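Side-chain contacts in hemerythrin HHE cation binding domain protein (PDB 6TYJ), which binds iron and zinc ions at a carboxylate-bridged site within a hemerythrin-like helical bundle, although its physiological role remains uncertain: residues E18-I23 / R56-L61; K24-K29 / F44-I49. One frame throughout, in Å; residues are numbered along the deposited sequence.

Contact 1: residues E18-I23 / R56-L61; sequences EHHVVI and RIEDDL. With ZN (zinc ion), chain B; ZN (zinc ion), chain D.
At the metal centre of the hemerythrin bundle, H20 on helix 12-32 and E58 on helix 38-65 meet through a zinc ion rather than through each other. H20 NE2 lies 2.1 Å from the ion and E58 OE2 lies 1.9 Å from it. The two atoms themselves, H20 NE2 and E58 OE2, are 3.7 Å apart, a separation set by shared coordination. The planes of ring and carboxylate are turned 77° against each other, so the groups do not stack.

With CG anti to the carbonyl carbon (chi1 -77°) and the chain extended beyond it, E58 reaches inward carboxylate first. Its OE1 stays 3.3 Å from this zinc and instead ligates a second one, whose ligands include H80; the carboxylate thus bridges two metals, as in the dinuclear sites of the hemerythrin family. H54, H114 and E118 complete the shell of the first ion. On the far side of the H20 ring, ND1 is hydrogen-bonded to E119, a second-shell bond that, with the metal bond at NE2, would hold the ring's rotation.

One residue on, D59 leaves the helix in another direction and binds a separate zinc with OD2 at 2.0 Å, its OD1 being more distant at 2.7 Å. Two waters and H80 ND1 fill out that outer site. Beside the H20 position, I23 CD1 sits 3.9 Å above one face of the H19 ring, displaced toward its rim; H19 NE2 is hydrogen-bonded to E50.

Contact 2: residues K24-K29 / F44-I49; sequences KGLGRK and FDELLI. With ZN (zinc ion), chain E.
The carboxylate of E46 is the flat group that L26 meets: L26 CD2 comes to 4.0 Å from E46 OE1, while E46 OE2 holds a zinc ion at 2.5 Å. The F44 ring, turned from the interface, carries L48 CG over one face, offset toward the rim, and the R28 guanidinium has G25 O above its centre.

L26 does the joining. With chi1 at -80°, its CG lies beside the backbone N and the branch is directed to helix 38-65, where its two methyls part. CD1 rests 3.9 Å from L47 CA, against the backbone, and CD2 takes the side of E46, the two side chains crossing at about a right angle. Behind them L26 CB faces L47 CD1 at 4.4 Å, an apolar contact. The helices are close here, with the CA atoms of L26 and L47 6.1 Å apart.

K29 NZ donates to a water at 2.7 Å, and that water also ligates the zinc. The bond from E46 OE2 is long for zinc; the ion lies away from the bundle core and, since the zinc was soaked in, may be adventitious.

L26 also touches L43 and E50, F44 and L48 face helices 70-91 and 163-168, and I49 packs on helix 133-161.

How the contacts relate
Both contacts join the same two helices, 12-32 and 38-65, and their centres lie 13 Å apart. Along the chain the order is 18-23, 24-29, 44-49, 56-61, so contact 2 falls within the span bracketed by contact 1, as expected for an antiparallel helical hairpin: contact 2 is nearer the turn, contact 1 deeper in the bundle. The centre of contact 2 is about 10 Å from the centre of the chain, that of contact 1 about 6 Å. Packing connects them directly, I23 CG2 meeting L47 CD1 at 3.9 Å. The hairpin therefore passes from leucine packing with a peripheral zinc to metal ligation in the core of the hemerythrin domain.

Contact 1: residues E18-I23 / R56-L61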
loop_
_atom_site.group_PDB
_atom_site.type_symbol
_atom_site.label_atom_id
_atom_site.label_comp_id
_atom_site.label_asym_id
_atom_site.label_seq_id
_atom_site.Cartn_x
_atom_site.Cartn_y
_atom_site.Cartn_z
ATOM N N GLU A 18 9.106 3.031 6.206
ATOM C CA GLU A 18 9.462 4.117 5.296
ATOM C C GLU A 18 8.479 4.193 4.137
ATOM O O GLU A 18 8.154 5.286 3.658
ATOM C CB GLU A 18 10.891 3.935 4.787
ATOM C CG GLU A 18 11.939 4.203 5.849
ATOM C CD GLU A 18 13.346 3.891 5.387
ATOM O OE1 GLU A 18 13.609 3.981 4.168
ATOM O OE2 GLU A 18 14.190 3.552 6.247
ATOM N N HIS A 19 7.978 3.048 3.677
ATOM C CA HIS A 19 7.037 3.107 2.566
ATOM C C HIS A 19 5.662 3.598 3.011
ATOM O O HIS A 19 4.973 4.280 2.235
ATOM C CB HIS A 19 6.937 1.744 1.879
ATOM C CG HIS A 19 6.447 1.856 0.468
ATOM N ND1 HIS A 19 5.538 0.979 -0.089
ATOM C CD2 HIS A 19 6.737 2.763 -0.499
ATOM C CE1 HIS A 19 5.294 1.335 -1.334
ATOM N NE2 HIS A 19 6.006 2.413 -1.611
ATOM N N HIS A 20 5.261 3.302 4.257
ATOM C CA HIS A 20 4.026 3.888 4.790
ATOM C C HIS A 20 4.113 5.413 4.805
ATOM O O HIS A 20 3.121 6.090 4.512
ATOM C CB HIS A 20 3.725 3.381 6.209
ATOM C CG HIS A 20 3.225 1.963 6.278
ATOM N ND1 HIS A 20 3.306 1.213 7.434
ATOM C CD2 HIS A 20 2.617 1.175 5.359
ATOM C CE1 HIS A 20 2.816 0.004 7.209
ATOM N NE2 HIS A 20 2.359 -0.034 5.971
ATOM N N VAL A 21 5.291 5.963 5.148
ATOM C CA VAL A 21 5.492 7.414 5.135
ATOM C C VAL A 21 5.303 7.973 3.735
ATOM O O VAL A 21 4.677 9.031 3.547
ATOM C CB VAL A 21 6.886 7.770 5.687
ATOM C CG1 VAL A 21 7.219 9.215 5.377
ATOM C CG2 VAL A 21 6.955 7.489 7.180
ATOM N N VAL A 22 5.857 7.284 2.735
ATOM C CA VAL A 22 5.690 7.672 1.336
ATOM C C VAL A 22 4.215 7.711 0.970
ATOM O O VAL A 22 3.732 8.670 0.359
ATOM C CB VAL A 22 6.452 6.704 0.411
ATOM C CG1 VAL A 22 5.936 6.828 -1.037
ATOM C CG2 VAL A 22 7.947 6.968 0.472
ATOM N N ILE A 23 3.494 6.646 1.306
ATOM C CA ILE A 23 2.088 6.530 0.932
ATOM C C ILE A 23 1.269 7.615 1.619
ATOM O O ILE A 23 0.429 8.276 0.987
ATOM C CB ILE A 23 1.580 5.119 1.268
ATOM C CG1 ILE A 23 2.168 4.134 0.245
ATOM C CG2 ILE A 23 0.028 5.098 1.289
ATOM C CD1 ILE A 23 2.060 2.684 0.695
ATOM N N ARG A 56 1.831 -5.949 -2.587
ATOM C CA ARG A 56 2.517 -7.132 -3.120
ATOM C C ARG A 56 3.717 -7.508 -2.268
ATOM O O ARG A 56 3.934 -8.706 -2.003
ATOM C CB ARG A 56 2.950 -6.886 -4.560
ATOM C CG ARG A 56 1.818 -6.947 -5.561
ATOM C CD ARG A 56 2.351 -6.888 -6.976
ATOM N NE ARG A 56 1.274 -6.606 -7.910
ATOM C CZ ARG A 56 0.622 -7.536 -8.590
ATOM N NH1 ARG A 56 0.949 -8.811 -8.447
ATOM N NH2 ARG A 56 -0.344 -7.188 -9.426
ATOM N N ILE A 57 4.543 -6.529 -1.867
ATOM C CA ILE A 57 5.665 -6.943 -1.032
ATOM C C ILE A 57 5.174 -7.455 0.313
ATOM O O ILE A 57 5.780 -8.406 0.851
ATOM C CB ILE A 57 6.752 -5.860 -0.866
ATOM C CG1 ILE A 57 6.284 -4.672 -0.033
ATOM C CG2 ILE A 57 7.291 -5.411 -2.228
ATOM C CD1 ILE A 57 7.438 -3.734 0.277
ATOM N N GLU A 58 4.067 -6.923 0.846
ATOM C CA GLU A 58 3.511 -7.466 2.081
ATOM C C GLU A 58 3.026 -8.901 1.849
ATOM O O GLU A 58 3.393 -9.821 2.600
ATOM C CB GLU A 58 2.415 -6.513 2.627
ATOM C CG GLU A 58 3.009 -5.297 3.312
ATOM C CD GLU A 58 1.971 -4.336 3.775
ATOM O OE1 GLU A 58 0.833 -4.428 3.337
ATOM O OE2 GLU A 58 2.350 -3.474 4.584
ATOM N N ASP A 59 2.250 -9.133 0.771
ATOM C CA ASP A 59 1.668 -10.450 0.565
ATOM C C ASP A 59 2.707 -11.478 0.125
ATOM O O ASP A 59 2.567 -12.656 0.448
ATOM C CB ASP A 59 0.567 -10.389 -0.493
ATOM C CG ASP A 59 -0.703 -9.743 0.015
ATOM O OD1 ASP A 59 -0.913 -9.729 1.255
ATOM O OD2 ASP A 59 -1.486 -9.284 -0.832
ATOM N N ASP A 60 3.743 -11.048 -0.604
ATOM C CA ASP A 60 4.668 -11.997 -1.234
ATOM C C ASP A 60 5.900 -12.280 -0.395
ATOM O O ASP A 60 6.514 -13.357 -0.556
ATOM C CB ASP A 60 5.122 -11.451 -2.590
ATOM C CG ASP A 60 3.972 -11.272 -3.577
ATOM O OD1 ASP A 60 2.842 -11.759 -3.323
ATOM O OD2 ASP A 60 4.217 -10.680 -4.645
ATOM N N LEU A 61 6.302 -11.349 0.469
ATOM C CA LEU A 61 7.533 -11.496 1.240
ATOM C C LEU A 61 7.300 -11.332 2.737
ATOM O O LEU A 61 7.702 -12.195 3.523
ATOM C CB LEU A 61 8.588 -10.503 0.753
ATOM C CG LEU A 61 9.176 -10.869 -0.615
ATOM C CD1 LEU A 61 10.023 -9.781 -1.235
ATOM C CD2 LEU A 61 10.004 -12.130 -0.453
HETATM ZN ZN ZN B . 1.638 -1.720 4.952
HETATM ZN ZN ZN D . -3.074 -8.576 0.072
HETATM O O HOH W 1 -4.252 -9.932 0.722
HETATM O O HOH W 2 -3.979 -7.694 -1.475
#

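Contact 2: residues K24-K29 / F44-I49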
loop_
_atom_site.group_PDB
_atom_site.type_symbol
_atom_site.label_atom_id
_atom_site.label_comp_id
_atom_site.label_asym_id
_atom_site.label_seq_id
_atom_site.Cartn_x
_atom_site.Cartn_y
_atom_site.Cartn_z
ATOM N N LYS A 24 1.508 7.823 2.914
ATOM C CA LYS A 24 0.813 8.886 3.632
ATOM C C LYS A 24 1.145 10.237 3.030
ATOM O O LYS A 24 0.265 11.114 2.918
ATOM C CB LYS A 24 1.188 8.831 5.117
ATOM C CG LYS A 24 0.492 9.883 5.970
ATOM C CD LYS A 24 0.961 9.838 7.419
ATOM C CE LYS A 24 0.371 11.001 8.207
ATOM N NZ LYS A 24 1.001 11.134 9.552
ATOM N N GLY A 25 2.396 10.420 2.601
ATOM C CA GLY A 25 2.783 11.693 2.011
ATOM C C GLY A 25 2.063 11.960 0.705
ATOM O O GLY A 25 1.607 13.087 0.457
ATOM N N LEU A 26 1.944 10.931 -0.144
ATOM C CA LEU A 26 1.163 11.072 -1.365
ATOM C C LEU A 26 -0.288 11.386 -1.044
ATOM O O LEU A 26 -0.899 12.221 -1.710
ATOM C CB LEU A 26 1.257 9.805 -2.213
ATOM C CG LEU A 26 2.550 9.735 -3.023
ATOM C CD1 LEU A 26 2.731 8.302 -3.550
ATOM C CD2 LEU A 26 2.571 10.721 -4.172
ATOM N N GLY A 27 -0.858 10.714 -0.036
ATOM C CA GLY A 27 -2.233 10.996 0.360
ATOM C C GLY A 27 -2.435 12.439 0.791
ATOM O O GLY A 27 -3.465 13.042 0.488
ATOM N N ARG A 28 -1.460 13.004 1.513
ATOM C CA ARG A 28 -1.544 14.407 1.917
ATOM C C ARG A 28 -1.433 15.335 0.703
ATOM O O ARG A 28 -2.204 16.302 0.578
ATOM C CB ARG A 28 -0.452 14.690 2.962
ATOM C CG ARG A 28 -0.324 16.134 3.402
ATOM C CD ARG A 28 0.765 16.301 4.470
ATOM N NE ARG A 28 2.103 15.915 4.011
ATOM C CZ ARG A 28 2.691 14.740 4.260
ATOM N NH1 ARG A 28 2.068 13.800 4.970
ATOM N NH2 ARG A 28 3.916 14.500 3.800
ATOM N N LYS A 29 -0.519 15.036 -0.235
ATOM C CA LYS A 29 -0.393 15.877 -1.427
ATOM C C LYS A 29 -1.662 15.832 -2.273
ATOM O O LYS A 29 -2.106 16.865 -2.800
ATOM C CB LYS A 29 0.818 15.451 -2.266
ATOM C CG LYS A 29 2.143 15.690 -1.600
ATOM C CD LYS A 29 3.270 15.627 -2.603
ATOM C CE LYS A 29 3.214 16.818 -3.544
ATOM N NZ LYS A 29 4.520 17.016 -4.237
ATOM N N PHE A 44 -2.650 10.941 -7.828
ATOM C CA PHE A 44 -3.436 9.750 -7.551
ATOM C C PHE A 44 -2.873 8.534 -8.289
ATOM O O PHE A 44 -2.802 7.449 -7.707
ATOM C CB PHE A 44 -4.895 9.970 -7.928
ATOM C CG PHE A 44 -5.772 8.815 -7.573
ATOM C CD1 PHE A 44 -5.962 8.471 -6.248
ATOM C CD2 PHE A 44 -6.425 8.081 -8.567
ATOM C CE1 PHE A 44 -6.771 7.371 -5.908
ATOM C CE2 PHE A 44 -7.255 7.004 -8.227
ATOM C CZ PHE A 44 -7.427 6.665 -6.899
ATOM N N ASP A 45 -2.474 8.693 -9.555
ATOM C CA ASP A 45 -1.794 7.590 -10.246
ATOM C C ASP A 45 -0.542 7.161 -9.496
ATOM O O ASP A 45 -0.218 5.958 -9.434
ATOM C CB ASP A 45 -1.405 8.003 -11.655
ATOM C CG ASP A 45 -2.567 8.012 -12.622
ATOM O OD1 ASP A 45 -3.661 7.493 -12.303
ATOM O OD2 ASP A 45 -2.353 8.540 -13.729
ATOM N N GLU A 46 0.232 8.133 -8.989
ATOM C CA GLU A 46 1.457 7.782 -8.261
ATOM C C GLU A 46 1.125 6.968 -7.027
ATOM O O GLU A 46 1.814 5.980 -6.718
ATOM C CB GLU A 46 2.218 9.053 -7.866
ATOM C CG GLU A 46 2.771 9.813 -9.059
ATOM C CD GLU A 46 3.386 11.146 -8.670
ATOM O OE1 GLU A 46 4.221 11.183 -7.742
ATOM O OE2 GLU A 46 3.029 12.156 -9.302
ATOM N N LEU A 47 0.037 7.336 -6.338
ATOM C CA LEU A 47 -0.412 6.572 -5.172
ATOM C C LEU A 47 -0.810 5.155 -5.557
ATOM O O LEU A 47 -0.465 4.196 -4.849
ATOM C CB LEU A 47 -1.587 7.291 -4.495
ATOM C CG LEU A 47 -2.240 6.517 -3.332
ATOM C CD1 LEU A 47 -1.218 6.214 -2.217
ATOM C CD2 LEU A 47 -3.407 7.346 -2.752
ATOM N N LEU A 48 -1.515 4.995 -6.682
ATOM C CA LEU A 48 -1.923 3.655 -7.098
ATOM C C LEU A 48 -0.696 2.785 -7.344
ATOM O O LEU A 48 -0.712 1.587 -7.027
ATOM C CB LEU A 48 -2.793 3.718 -8.358
ATOM C CG LEU A 48 -4.202 4.335 -8.242
ATOM C CD1 LEU A 48 -4.885 4.417 -9.598
ATOM C CD2 LEU A 48 -5.057 3.575 -7.201
ATOM N N ILE A 49 0.348 3.345 -7.968
ATOM C CA ILE A 49 1.580 2.578 -8.200
ATOM C C ILE A 49 2.178 2.121 -6.875
ATOM O O ILE A 49 2.499 0.931 -6.683
ATOM C CB ILE A 49 2.579 3.423 -9.013
ATOM C CG1 ILE A 49 2.053 3.643 -10.440
ATOM C CG2 ILE A 49 3.985 2.804 -8.983
ATOM C CD1 ILE A 49 2.816 4.675 -11.218
HETATM ZN ZN ZN E . 4.230 14.135 -8.267
HETATM O O HOH W 3 4.982 15.916 -6.707
#